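Local coordinates for pyruvate synthase subunit porC (Thermotoga maritima MSB8, PDB 2RAA), which is the gamma chain of a heterotetrameric pyruvate synthase, which turns pyruvate and CoA into acetyl-CoA and CO2 while reducing ferredoxin, at residues A168-I173 / A192-Y197; S34-L39 / A67-G72; L111-K116 / V134-I139. All blocks are in the same frame, centred on the assembly; numbering follows the deposited sequence.

How the interactions relate
All three contacts belong to one alpha/beta domain. Interaction 2 is buried in all its touching residues, whereas interaction 1 has a partly exposed charged border and interaction 3 reaches the exposed Val115. Interactions 2 and 3 reach the same mixed sheet on opposite sides of the chain's centre, their own centres about 20 Å apart: in interaction 2 a helix lies on strand 64-72, and in interaction 3 strand ends pair and a helix begins. Interaction 1 joins two helices and touches both others, through selenomethionine Met38 against Ile169 and Ile173, and through Ile139 against the backbone of 192-197. Apolar packing dominates interaction 1, an asparagine gripping a serine marks interaction 2, and a hydrogen-bond network carries interaction 3.

Interaction 1. Residues A168-I173 / A192-Y197; sequences AIEKRI and ALRRGY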
ATOM      1  N   ALA A 168      10.454 -10.808  -3.153  1.00 45.14           N
ATOM      2  CA  ALA A 168       9.304 -11.320  -3.921  1.00 47.11           C
ATOM      3  C   ALA A 168       8.644 -10.238  -4.803  1.00 45.84           C
ATOM      4  O   ALA A 168       8.164 -10.522  -5.893  1.00 47.12           O
ATOM      5  CB  ALA A 168       8.273 -11.927  -2.988  1.00 46.57           C
ATOM      6  N   ILE A 169       8.611  -9.015  -4.310  1.00 43.82           N
ATOM      7  CA  ILE A 169       8.022  -7.910  -5.057  1.00 44.51           C
ATOM      8  C   ILE A 169       8.999  -7.432  -6.081  1.00 45.53           C
ATOM      9  O   ILE A 169       8.614  -7.099  -7.178  1.00 46.63           O
ATOM     10  CB  ILE A 169       7.521  -6.789  -4.141  1.00 44.59           C
ATOM     11  CG1 ILE A 169       6.354  -7.342  -3.327  1.00 42.51           C
ATOM     12  CG2 ILE A 169       7.041  -5.528  -4.974  1.00 37.18           C
ATOM     13  CD1 ILE A 169       5.895  -6.438  -2.298  1.00 54.30           C
ATOM     14  N   GLU A 170      10.279  -7.475  -5.749  1.00 48.86           N
ATOM     15  CA  GLU A 170      11.286  -7.146  -6.704  1.00 51.24           C
ATOM     16  C   GLU A 170      11.259  -8.117  -7.867  1.00 51.65           C
ATOM     17  O   GLU A 170      11.320  -7.690  -9.018  1.00 51.84           O
ATOM     18  CB  GLU A 170      12.644  -7.117  -6.033  1.00 51.95           C
ATOM     19  CG  GLU A 170      12.777  -5.962  -5.040  1.00 60.38           C
ATOM     20  CD  GLU A 170      14.133  -5.927  -4.337  1.00 59.62           C
ATOM     21  OE1 GLU A 170      15.034  -6.712  -4.728  1.00 77.65           O
ATOM     22  OE2 GLU A 170      14.291  -5.105  -3.398  1.00 69.59           O
ATOM     23  N   LYS A 171      11.156  -9.415  -7.585  1.00 53.37           N
ATOM     24  CA  LYS A 171      11.065 -10.442  -8.652  1.00 54.46           C
ATOM     25  C   LYS A 171       9.886 -10.102  -9.575  1.00 54.47           C
ATOM     26  O   LYS A 171       9.997 -10.139 -10.803  1.00 52.88           O
ATOM     27  CB  LYS A 171      10.942 -11.883  -8.086  1.00 55.09           C
ATOM     28  CG  LYS A 171      12.295 -12.543  -7.665  1.00 53.47           C
ATOM     29  N   ARG A 172       8.772  -9.730  -8.961  1.00 52.85           N
ATOM     30  CA  ARG A 172       7.604  -9.260  -9.690  1.00 54.06           C
ATOM     31  C   ARG A 172       7.837  -7.978 -10.485  1.00 55.26           C
ATOM     32  O   ARG A 172       7.355  -7.852 -11.612  1.00 58.45           O
ATOM     33  CB  ARG A 172       6.401  -9.125  -8.730  1.00 53.44           C
ATOM     34  CG  ARG A 172       5.513 -10.343  -8.824  1.00 61.57           C
ATOM     35  CD  ARG A 172       4.633 -10.135 -10.043  1.00 72.29           C
ATOM     36  NE  ARG A 172       4.492 -11.297 -10.906  1.00 71.82           N
ATOM     37  CZ  ARG A 172       3.870 -11.247 -12.088  1.00 82.26           C
ATOM     38  NH1 ARG A 172       3.328 -10.104 -12.545  1.00 86.70           N
ATOM     39  NH2 ARG A 172       3.784 -12.338 -12.826  1.00 88.83           N
ATOM     40  N   ILE A 173       8.576  -7.025  -9.925  1.00 56.94           N
ATOM     41  CA  ILE A 173       8.942  -5.827 -10.694  1.00 56.39           C
ATOM     42  C   ILE A 173       9.746  -6.246 -11.927  1.00 56.51           C
ATOM     43  O   ILE A 173       9.474  -5.764 -13.018  1.00 54.10           O
ATOM     44  CB  ILE A 173       9.690  -4.787  -9.830  1.00 56.97           C
ATOM     45  CG1 ILE A 173       8.720  -4.164  -8.814  1.00 56.40           C
ATOM     46  CG2 ILE A 173      10.292  -3.684 -10.693  1.00 53.17           C
ATOM     47  CD1 ILE A 173       9.409  -3.236  -7.807  1.00 54.47           C
ATOM     48  N   ALA A 192      12.574   2.545  -5.959  1.00 50.67           N
ATOM     49  CA  ALA A 192      11.373   3.182  -5.417  1.00 51.28           C
ATOM     50  C   ALA A 192      10.762   2.265  -4.350  1.00 51.90           C
ATOM     51  O   ALA A 192      10.366   2.721  -3.279  1.00 53.26           O
ATOM     52  CB  ALA A 192      10.384   3.513  -6.544  1.00 48.02           C
ATOM     53  N   LEU A 193      10.745   0.956  -4.608  1.00 52.79           N
ATOM     54  CA  LEU A 193      10.195   0.013  -3.635  1.00 50.04           C
ATOM     55  C   LEU A 193      11.064   0.009  -2.368  1.00 50.18           C
ATOM     56  O   LEU A 193      10.555   0.203  -1.285  1.00 46.95           O
ATOM     57  CB  LEU A 193      10.042  -1.382  -4.236  1.00 48.15           C
ATOM     58  CG  LEU A 193       9.549  -2.475  -3.272  1.00 48.79           C
ATOM     59  CD1 LEU A 193       7.998  -2.496  -3.082  1.00 47.45           C
ATOM     60  CD2 LEU A 193      10.046  -3.786  -3.782  1.00 42.59           C
ATOM     61  N   ARG A 194      12.376  -0.149  -2.542  1.00 52.64           N
ATOM     62  CA  ARG A 194      13.318  -0.158  -1.442  1.00 54.54           C
ATOM     63  C   ARG A 194      13.257   1.104  -0.589  1.00 51.67           C
ATOM     64  O   ARG A 194      13.252   0.997   0.630  1.00 49.32           O
ATOM     65  CB  ARG A 194      14.739  -0.331  -1.960  1.00 55.51           C
ATOM     66  CG  ARG A 194      15.033  -1.695  -2.596  1.00 61.76           C
ATOM     67  CD  ARG A 194      16.544  -1.890  -2.770  1.00 63.41           C
ATOM     68  NE  ARG A 194      16.908  -2.641  -3.981  1.00 76.21           N
ATOM     69  CZ  ARG A 194      17.508  -2.132  -5.070  1.00 83.55           C
ATOM     70  NH1 ARG A 194      17.848  -0.840  -5.152  1.00 89.08           N
ATOM     71  NH2 ARG A 194      17.790  -2.935  -6.096  1.00 84.19           N
ATOM     72  N   ARG A 195      13.244   2.287  -1.218  1.00 46.28           N
ATOM     73  CA  ARG A 195      13.174   3.515  -0.467  1.00 47.65           C
ATOM     74  C   ARG A 195      11.866   3.684   0.321  1.00 47.13           C
ATOM     75  O   ARG A 195      11.876   4.323   1.379  1.00 46.47           O
ATOM     76  CB  ARG A 195      13.473   4.755  -1.349  1.00 49.30           C
ATOM     77  CG  ARG A 195      15.004   5.044  -1.520  1.00 56.21           C
ATOM     78  CD  ARG A 195      15.243   6.442  -2.114  1.00 56.98           C
ATOM     79  NE  ARG A 195      14.730   7.534  -1.254  1.00 69.80           N
ATOM     80  CZ  ARG A 195      14.454   8.774  -1.678  1.00 64.24           C
ATOM     81  NH1 ARG A 195      14.609   9.071  -2.958  1.00 68.46           N
ATOM     82  NH2 ARG A 195      13.974   9.707  -0.838  1.00 58.43           N
ATOM     83  N   GLY A 196      10.728   3.169  -0.162  1.00 47.27           N
ATOM     84  CA  GLY A 196       9.506   3.192   0.672  1.00 43.96           C
ATOM     85  C   GLY A 196       9.692   2.207   1.849  1.00 47.41           C
ATOM     86  O   GLY A 196       9.238   2.442   2.971  1.00 47.21           O
ATOM     87  N   TYR A 197      10.349   1.095   1.583  1.00 45.25           N
ATOM     88  CA  TYR A 197      10.629   0.086   2.629  1.00 49.39           C
ATOM     89  C   TYR A 197      11.465   0.714   3.726  1.00 51.32           C
ATOM     90  O   TYR A 197      11.058   0.707   4.879  1.00 52.82           O
ATOM     91  CB  TYR A 197      11.360  -1.106   2.039  1.00 50.77           C
ATOM     92  CG  TYR A 197      11.741  -2.193   3.022  1.00 46.70           C
ATOM     93  CD1 TYR A 197      12.926  -2.120   3.720  1.00 52.22           C
ATOM     94  CD2 TYR A 197      10.937  -3.303   3.214  1.00 55.74           C
ATOM     95  CE1 TYR A 197      13.319  -3.114   4.603  1.00 55.25           C
ATOM     96  CE2 TYR A 197      11.306  -4.313   4.102  1.00 49.74           C
ATOM     97  CZ  TYR A 197      12.510  -4.206   4.806  1.00 57.74           C
ATOM     98  OH  TYR A 197      12.931  -5.193   5.711  1.00 53.65           O
TER
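Leu193, the first residue of 192-197 to touch 168-173, pushes its branched end between Ile169, Glu170 and Ile173. With CG anti to the backbone N (chi1 177°), the fork is set where both methyls meet Ile169. CD1 and CD2 each come within 3.7 Å of Ile169 CG2, the two side chains crossing at about a right angle. CD2 also rests 3.7 Å from Glu170 CG, packing against the aliphatic part of the glutamate and not its charge. Ile173 CD1 lies 4.1 Å from Leu193 CB, a looser touch. A leucine suits this place because its forked end can meet two beta-branched neighbours and a methylene at once. The arrangement is an antiparallel helix pair: the segments of helices 166-176 and 183-199 run 157° apart, with their axes 11.1 Å from each other at closest approach. At that spacing the helices meet through the ends of long side chains rather than backbone to backbone. Helix 150-161 helps cover the apolar side, where Leu154 touches both Ile169 and Leu193. Arg194, next along, lies at the margin, its first bond directed to the flank and its far end swinging nearer. Long, flexible side chains suit this partly exposed border: Glu170 lays its CG against Leu193 and lets its carboxylate reach the Arg194 chain. Extended beyond CG, Glu170 brings OE2 to 3.6 Å from Arg194 CG, while OE2 to Arg194 NE, also 3.6 Å, is a long salt bridge. Carboxylate and guanidinium planes stand 83° apart, so the charges meet without the coplanar, two-pronged pairing such groups can form.

Interaction 2. Residues S34-L39 / A67-G72; sequences SASQML and AFNRIG. With SO4 (sulfate ion), chain C.
Helix 32-45 lies against strand 64-72 of the central sheet, and in this helix-on-sheet contact Ser36 meets Asn69 on the helix side that faces the strand. The main grip is Asn69 ND2 to Ser36 O, a hydrogen bond of 2.8 Å and nearly straight at 170°. The oxygen lies in the plane of the asparagine amide, whereas the nitrogen sits above the plane of the serine carbonyl. The other end of the amide faces the serine hydroxyl, Ser36 OG standing 3.3 Å from Asn69 OD1; this oxygen also accepts a bond from Trp24 on the neighbouring strand 19-27. Asparagine suits a buried strand position here because its amide offers a donor to the helix backbone and an acceptor to Trp24, which together fix the way it is turned. The segments run almost parallel, 11° apart, their axes 8.0 Å from each other at closest approach, as in layered alpha/beta folds where helices cover a sheet. So close a helix calls for small residues, and Ser36 CB meets Ala67 CB at 3.7 Å. Further along, Leu39 and Ile71 supply the apolar bulk. Leu39 holds CG opposite its backbone N (chi1 171°), which carries CD2 to 3.8 Å from Asn69 OD1. Ile71 CD1 reaches Leu39 CG at 4.0 Å, the two side chains crossing at about a right angle. Arg70 instead gives two weak hydrogen bonds to a sulfate, probably from the crystallisation liquor.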
ATOM      1  N   SER A  34      -3.170  -1.856  -9.299  1.00 55.15           N
ATOM      2  CA  SER A  34      -1.934  -2.528  -9.706  1.00 56.79           C
ATOM      3  C   SER A  34      -1.069  -2.948  -8.530  1.00 57.22           C
ATOM      4  O   SER A  34      -0.477  -4.027  -8.560  1.00 59.63           O
ATOM      5  CB  SER A  34      -1.121  -1.640 -10.659  1.00 60.32           C
ATOM      6  OG  SER A  34      -1.060  -0.320 -10.161  1.00 65.93           O
ATOM      7  N   ALA A  35      -0.998  -2.113  -7.488  1.00 55.91           N
ATOM      8  CA  ALA A  35      -0.154  -2.397  -6.326  1.00 53.68           C
ATOM      9  C   ALA A  35      -0.705  -3.608  -5.584  1.00 51.82           C
ATOM     10  O   ALA A  35       0.039  -4.508  -5.167  1.00 53.68           O
ATOM     11  CB  ALA A  35      -0.089  -1.173  -5.415  1.00 55.89           C
ATOM     12  N   SER A  36      -2.022  -3.591  -5.421  1.00 49.79           N
ATOM     13  CA  SER A  36      -2.788  -4.680  -4.898  1.00 53.06           C
ATOM     14  C   SER A  36      -2.510  -5.964  -5.704  1.00 52.94           C
ATOM     15  O   SER A  36      -2.178  -7.009  -5.132  1.00 48.49           O
ATOM     16  CB  SER A  36      -4.251  -4.297  -4.965  1.00 51.93           C
ATOM     17  OG  SER A  36      -5.047  -5.367  -4.560  1.00 64.96           O
ATOM     18  N   GLN A  37      -2.598  -5.883  -7.031  1.00 52.13           N
ATOM     19  CA  GLN A  37      -2.327  -7.051  -7.863  1.00 53.76           C
ATOM     20  C   GLN A  37      -0.955  -7.595  -7.613  1.00 55.88           C
ATOM     21  O   GLN A  37      -0.786  -8.791  -7.408  1.00 58.54           O
ATOM     22  CB  GLN A  37      -2.469  -6.738  -9.352  1.00 59.75           C
ATOM     23  CG  GLN A  37      -3.923  -6.770  -9.845  1.00 68.74           C
ATOM     24  CD  GLN A  37      -4.437  -8.197  -9.974  1.00 83.74           C
ATOM     25  OE1 GLN A  37      -3.944  -8.977 -10.822  1.00 91.40           O
ATOM     26  NE2 GLN A  37      -5.418  -8.560  -9.128  1.00 77.27           N
HETATM   27  N   MSE A  38       0.020  -6.702  -7.598  1.00 56.22           N
HETATM   28  CA  MSE A  38       1.435  -7.058  -7.484  1.00 56.56           C
HETATM   29  C   MSE A  38       1.767  -7.755  -6.182  1.00 55.80           C
HETATM   30  O   MSE A  38       2.569  -8.695  -6.122  1.00 51.87           O
HETATM   31  CB  MSE A  38       2.260  -5.770  -7.608  1.00 59.12           C
HETATM   32  CG  MSE A  38       3.659  -5.984  -8.108  1.00 63.32           C
HETATM   33 SE   MSE A  38       4.679  -4.338  -8.239  0.75 62.84          SE
HETATM   34  CE  MSE A  38       3.324  -2.952  -8.631  1.00 59.91           C
ATOM     35  N   LEU A  39       1.122  -7.291  -5.121  1.00 55.13           N
ATOM     36  CA  LEU A  39       1.332  -7.866  -3.835  1.00 52.76           C
ATOM     37  C   LEU A  39       0.787  -9.286  -3.925  1.00 56.53           C
ATOM     38  O   LEU A  39       1.484 -10.246  -3.626  1.00 53.79           O
ATOM     39  CB  LEU A  39       0.592  -7.044  -2.796  1.00 51.99           C
ATOM     40  CG  LEU A  39       0.569  -7.664  -1.422  1.00 49.93           C
ATOM     41  CD1 LEU A  39       2.006  -7.936  -0.965  1.00 47.05           C
ATOM     42  CD2 LEU A  39      -0.175  -6.714  -0.505  1.00 45.30           C
ATOM     43  N   ALA A  67      -9.146  -1.090  -3.259  1.00 50.00           N
ATOM     44  CA  ALA A  67      -8.654  -2.375  -3.736  1.00 47.31           C
ATOM     45  C   ALA A  67      -8.525  -3.202  -2.438  1.00 45.85           C
ATOM     46  O   ALA A  67      -8.602  -2.631  -1.369  1.00 49.46           O
ATOM     47  CB  ALA A  67      -7.328  -2.236  -4.453  1.00 43.66           C
ATOM     48  N   PHE A  68      -8.344  -4.517  -2.521  1.00 45.85           N
ATOM     49  CA  PHE A  68      -8.322  -5.377  -1.365  1.00 46.60           C
ATOM     50  C   PHE A  68      -7.367  -6.504  -1.596  1.00 49.14           C
ATOM     51  O   PHE A  68      -7.267  -6.950  -2.690  1.00 48.38           O
ATOM     52  CB  PHE A  68      -9.711  -6.016  -1.206  1.00 51.43           C
ATOM     53  CG  PHE A  68     -10.834  -5.007  -1.109  1.00 59.43           C
ATOM     54  CD1 PHE A  68     -11.461  -4.523  -2.237  1.00 69.00           C
ATOM     55  CD2 PHE A  68     -11.264  -4.539   0.120  1.00 66.25           C
ATOM     56  CE1 PHE A  68     -12.477  -3.575  -2.118  1.00 64.98           C
ATOM     57  CE2 PHE A  68     -12.282  -3.600   0.215  1.00 48.54           C
ATOM     58  CZ  PHE A  68     -12.864  -3.119  -0.880  1.00 46.27           C
ATOM     59  N   ASN A  69      -6.669  -6.964  -0.563  1.00 48.85           N
ATOM     60  CA  ASN A  69      -5.889  -8.192  -0.626  1.00 47.19           C
ATOM     61  C   ASN A  69      -6.276  -9.045   0.556  1.00 45.96           C
ATOM     62  O   ASN A  69      -6.477  -8.514   1.661  1.00 39.96           O
ATOM     63  CB  ASN A  69      -4.377  -7.980  -0.532  1.00 48.52           C
ATOM     64  CG  ASN A  69      -3.806  -7.268  -1.730  1.00 46.04           C
ATOM     65  OD1 ASN A  69      -3.695  -6.078  -1.690  1.00 50.93           O
ATOM     66  ND2 ASN A  69      -3.428  -7.992  -2.784  1.00 46.27           N
ATOM     67  N   ARG A  70      -6.393 -10.348   0.292  1.00 44.62           N
ATOM     68  CA  ARG A  70      -6.449 -11.369   1.316  1.00 47.84           C
ATOM     69  C   ARG A  70      -5.324 -12.289   0.966  1.00 47.23           C
ATOM     70  O   ARG A  70      -5.155 -12.650  -0.208  1.00 48.85           O
ATOM     71  CB  ARG A  70      -7.752 -12.114   1.302  1.00 47.52           C
ATOM     72  CG  ARG A  70      -8.947 -11.201   1.569  1.00 53.52           C
ATOM     73  CD  ARG A  70     -10.158 -12.033   1.960  1.00 58.52           C
ATOM     74  NE  ARG A  70     -11.244 -11.227   2.515  1.00 58.71           N
ATOM     75  CZ  ARG A  70     -12.298 -10.781   1.828  1.00 70.85           C
ATOM     76  NH1 ARG A  70     -12.459 -11.046   0.529  1.00 76.50           N
ATOM     77  NH2 ARG A  70     -13.219 -10.049   2.446  1.00 78.26           N
ATOM     78  N   ILE A  71      -4.477 -12.552   1.953  1.00 44.14           N
ATOM     79  CA  ILE A  71      -3.306 -13.406   1.761  1.00 44.77           C
ATOM     80  C   ILE A  71      -3.344 -14.434   2.908  1.00 44.85           C
ATOM     81  O   ILE A  71      -3.378 -14.043   4.041  1.00 45.95           O
ATOM     82  CB  ILE A  71      -2.049 -12.599   1.814  1.00 41.63           C
ATOM     83  CG1 ILE A  71      -1.996 -11.649   0.608  1.00 52.12           C
ATOM     84  CG2 ILE A  71      -0.863 -13.534   1.824  1.00 42.50           C
ATOM     85  CD1 ILE A  71      -1.057 -10.544   0.755  1.00 49.20           C
ATOM     86  N   GLY A  72      -3.408 -15.721   2.592  1.00 45.12           N
ATOM     87  CA  GLY A  72      -3.609 -16.771   3.610  1.00 45.78           C
ATOM     88  C   GLY A  72      -2.379 -16.827   4.448  1.00 46.71           C
ATOM     89  O   GLY A  72      -1.261 -16.650   3.934  1.00 47.81           O
TER
HETATM   90  S   SO4 C 194     -13.738  -9.252   6.181  1.00 92.10           S
HETATM   91  O1  SO4 C 194     -14.616  -9.582   7.297  1.00104.86           O
HETATM   92  O2  SO4 C 194     -12.852  -8.169   6.641  1.00 86.45           O
HETATM   93  O3  SO4 C 194     -12.975 -10.454   5.852  1.00 91.92           O
HETATM   94  O4  SO4 C 194     -14.567  -8.811   5.051  1.00 87.27           O

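Interaction 3. Residues L111-K116 / V134-I139; sequences LVNTVK and VDATDI
Asn113 and Val134 form a parallel beta bridge where strands 109-113 and 130-134 end, and helix 136-143 starts one residue further on, as at a strand-to-helix junction of an alpha/beta fold. Among the backbone bonds, Val134 N donates to Val112 O (3.1 Å) and Thr114 N to Val134 O (3.1 Å), one on each side of Asn113. Side-chain to backbone bonds come next: Asn113 OD1 accepts from Ala136 N at 2.9 Å and from Thr137 N at 3.2 Å, both from the same face of its amide plane. These are amides of the helix's first turn, which have no earlier carbonyl within the helix to bind. A first torsion near 180° (chi1 168°) swings the Asn113 amide to the helix start. Asp135, the N-cap residue, adds its own weak capping bond from Asp138 N to OD1, a role suited to its short carboxylate. Van der Waals contact is modest: the Ala136 methyl CB lies 3.5 Å from Asn113 OD1, while Met153 of helix 150-161 touches Asn113, Val134 and Ala136. Between side chains, Asn113 ND2, which also donates to Ile91 O, bonds to Thr137 OG1 at 2.9 Å. With an alanine here, Ala136 N and Thr137 N would probably lose this acceptor, and Thr137 OG1 and Ile91 O the amide donor, leaving the helix start less firmly tied to the strand. The ND2 bond to Thr137 OG1 is nearly straight at 168°, the hydroxyl oxygen only 4° out of the asparagine amide plane.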
ATOM      1  N   LEU A 111      -1.569   2.933   7.202  1.00 48.40           N
ATOM      2  CA  LEU A 111      -0.386   3.323   6.447  1.00 45.54           C
ATOM      3  C   LEU A 111      -0.832   4.409   5.464  1.00 47.80           C
ATOM      4  O   LEU A 111      -1.853   4.234   4.772  1.00 49.06           O
ATOM      5  CB  LEU A 111       0.203   2.087   5.731  1.00 44.44           C
ATOM      6  CG  LEU A 111       1.305   2.336   4.686  1.00 41.97           C
ATOM      7  CD1 LEU A 111       2.548   2.974   5.306  1.00 45.19           C
ATOM      8  CD2 LEU A 111       1.612   1.056   3.902  1.00 35.67           C
ATOM      9  N   VAL A 112      -0.091   5.527   5.415  1.00 49.62           N
ATOM     10  CA  VAL A 112      -0.492   6.708   4.630  1.00 48.18           C
ATOM     11  C   VAL A 112       0.668   7.345   3.872  1.00 48.86           C
ATOM     12  O   VAL A 112       1.785   7.415   4.355  1.00 48.39           O
ATOM     13  CB  VAL A 112      -1.188   7.796   5.526  1.00 48.11           C
ATOM     14  CG1 VAL A 112      -1.879   8.867   4.681  1.00 42.57           C
ATOM     15  CG2 VAL A 112      -2.229   7.165   6.455  1.00 49.60           C
ATOM     16  N   ASN A 113       0.359   7.803   2.659  1.00 50.33           N
ATOM     17  CA  ASN A 113       1.282   8.523   1.781  1.00 48.58           C
ATOM     18  C   ASN A 113       1.042   9.954   2.149  1.00 52.51           C
ATOM     19  O   ASN A 113       0.037  10.548   1.759  1.00 49.15           O
ATOM     20  CB  ASN A 113       0.928   8.311   0.295  1.00 46.89           C
ATOM     21  CG  ASN A 113       1.673   9.262  -0.641  1.00 48.69           C
ATOM     22  OD1 ASN A 113       2.797   9.651  -0.373  1.00 48.12           O
ATOM     23  ND2 ASN A 113       1.051   9.592  -1.776  1.00 42.59           N
ATOM     24  N   THR A 114       1.940  10.509   2.935  1.00 54.46           N
ATOM     25  CA  THR A 114       1.736  11.854   3.393  1.00 53.78           C
ATOM     26  C   THR A 114       3.011  12.437   3.855  1.00 54.98           C
ATOM     27  O   THR A 114       3.870  11.726   4.355  1.00 55.38           O
ATOM     28  CB  THR A 114       0.760  11.885   4.586  1.00 53.07           C
ATOM     29  OG1 THR A 114       0.411  13.245   4.876  1.00 52.87           O
ATOM     30  CG2 THR A 114       1.362  11.188   5.837  1.00 52.41           C
ATOM     31  N   VAL A 115       3.127  13.746   3.698  1.00 58.88           N
ATOM     32  CA  VAL A 115       4.268  14.479   4.253  1.00 61.85           C
ATOM     33  C   VAL A 115       3.955  15.010   5.665  1.00 62.21           C
ATOM     34  O   VAL A 115       4.821  15.556   6.310  1.00 62.71           O
ATOM     35  CB  VAL A 115       4.691  15.631   3.340  1.00 62.44           C
ATOM     36  CG1 VAL A 115       3.690  16.798   3.455  1.00 65.27           C
ATOM     37  CG2 VAL A 115       6.099  16.047   3.670  1.00 64.04           C
ATOM     38  N   LYS A 116       2.724  14.823   6.138  1.00 62.21           N
ATOM     39  CA  LYS A 116       2.326  15.257   7.462  1.00 61.83           C
ATOM     40  C   LYS A 116       2.641  14.198   8.527  1.00 64.05           C
ATOM     41  O   LYS A 116       3.257  13.175   8.216  1.00 63.22           O
ATOM     42  CB  LYS A 116       0.873  15.684   7.417  1.00 62.40           C
ATOM     43  CG  LYS A 116       0.736  16.875   6.461  1.00 63.60           C
ATOM     44  CD  LYS A 116      -0.680  17.331   6.232  1.00 70.20           C
ATOM     45  CE  LYS A 116      -0.724  18.444   5.182  1.00 74.19           C
ATOM     46  NZ  LYS A 116      -2.092  18.565   4.579  1.00 79.21           N
ATOM     47  N   VAL A 134       4.743   7.815   5.048  1.00 43.07           N
ATOM     48  CA  VAL A 134       5.951   7.885   4.211  1.00 39.62           C
ATOM     49  C   VAL A 134       5.617   8.782   3.035  1.00 40.35           C
ATOM     50  O   VAL A 134       4.506   8.771   2.554  1.00 42.72           O
ATOM     51  CB  VAL A 134       6.386   6.515   3.689  1.00 37.92           C
ATOM     52  CG1 VAL A 134       5.245   5.839   2.899  1.00 33.05           C
ATOM     53  CG2 VAL A 134       7.723   6.587   2.876  1.00 38.25           C
ATOM     54  N   ASP A 135       6.577   9.561   2.584  1.00 41.61           N
ATOM     55  CA  ASP A 135       6.311  10.501   1.438  1.00 41.73           C
ATOM     56  C   ASP A 135       6.582   9.752   0.147  1.00 44.50           C
ATOM     57  O   ASP A 135       7.668   9.869  -0.471  1.00 50.77           O
ATOM     58  CB  ASP A 135       7.221  11.717   1.587  1.00 41.35           C
ATOM     59  CG  ASP A 135       7.037  12.721   0.494  1.00 45.20           C
ATOM     60  OD1 ASP A 135       6.097  12.545  -0.331  1.00 40.25           O
ATOM     61  OD2 ASP A 135       7.868  13.645   0.458  1.00 48.28           O
ATOM     62  N   ALA A 136       5.602   8.938  -0.256  1.00 45.47           N
ATOM     63  CA  ALA A 136       5.818   8.004  -1.373  1.00 43.76           C
ATOM     64  C   ALA A 136       5.828   8.781  -2.664  1.00 42.55           C
ATOM     65  O   ALA A 136       6.601   8.476  -3.563  1.00 43.96           O
ATOM     66  CB  ALA A 136       4.771   6.941  -1.421  1.00 42.58           C
ATOM     67  N   THR A 137       4.989   9.799  -2.747  1.00 42.08           N
ATOM     68  CA  THR A 137       4.961  10.622  -3.998  1.00 45.38           C
ATOM     69  C   THR A 137       6.335  11.123  -4.381  1.00 43.99           C
ATOM     70  O   THR A 137       6.770  10.959  -5.522  1.00 51.92           O
ATOM     71  CB  THR A 137       4.004  11.784  -3.854  1.00 43.93           C
ATOM     72  OG1 THR A 137       2.717  11.227  -3.538  1.00 47.45           O
ATOM     73  CG2 THR A 137       3.915  12.645  -5.180  1.00 44.51           C
ATOM     74  N   ASP A 138       7.014  11.728  -3.416  1.00 43.93           N
ATOM     75  CA  ASP A 138       8.355  12.259  -3.627  1.00 43.28           C
ATOM     76  C   ASP A 138       9.410  11.208  -3.848  1.00 41.11           C
ATOM     77  O   ASP A 138      10.302  11.412  -4.672  1.00 35.22           O
ATOM     78  CB  ASP A 138       8.766  13.195  -2.492  1.00 47.96           C
ATOM     79  CG  ASP A 138       8.095  14.598  -2.601  1.00 49.74           C
ATOM     80  OD1 ASP A 138       7.996  15.171  -3.715  1.00 56.15           O
ATOM     81  OD2 ASP A 138       7.665  15.127  -1.547  1.00 55.48           O
ATOM     82  N   ILE A 139       9.352  10.085  -3.124  1.00 43.99           N
ATOM     83  CA  ILE A 139      10.244   8.973  -3.462  1.00 41.41           C
ATOM     84  C   ILE A 139      10.129   8.613  -4.971  1.00 45.68           C
ATOM     85  O   ILE A 139      11.137   8.477  -5.701  1.00 46.73           O
ATOM     86  CB  ILE A 139       9.984   7.696  -2.599  1.00 44.07           C
ATOM     87  CG1 ILE A 139      10.260   7.983  -1.106  1.00 35.78           C
ATOM     88  CG2 ILE A 139      10.849   6.552  -3.156  1.00 40.43           C
ATOM     89  CD1 ILE A 139      10.064   6.682  -0.031  1.00 37.28           C
TER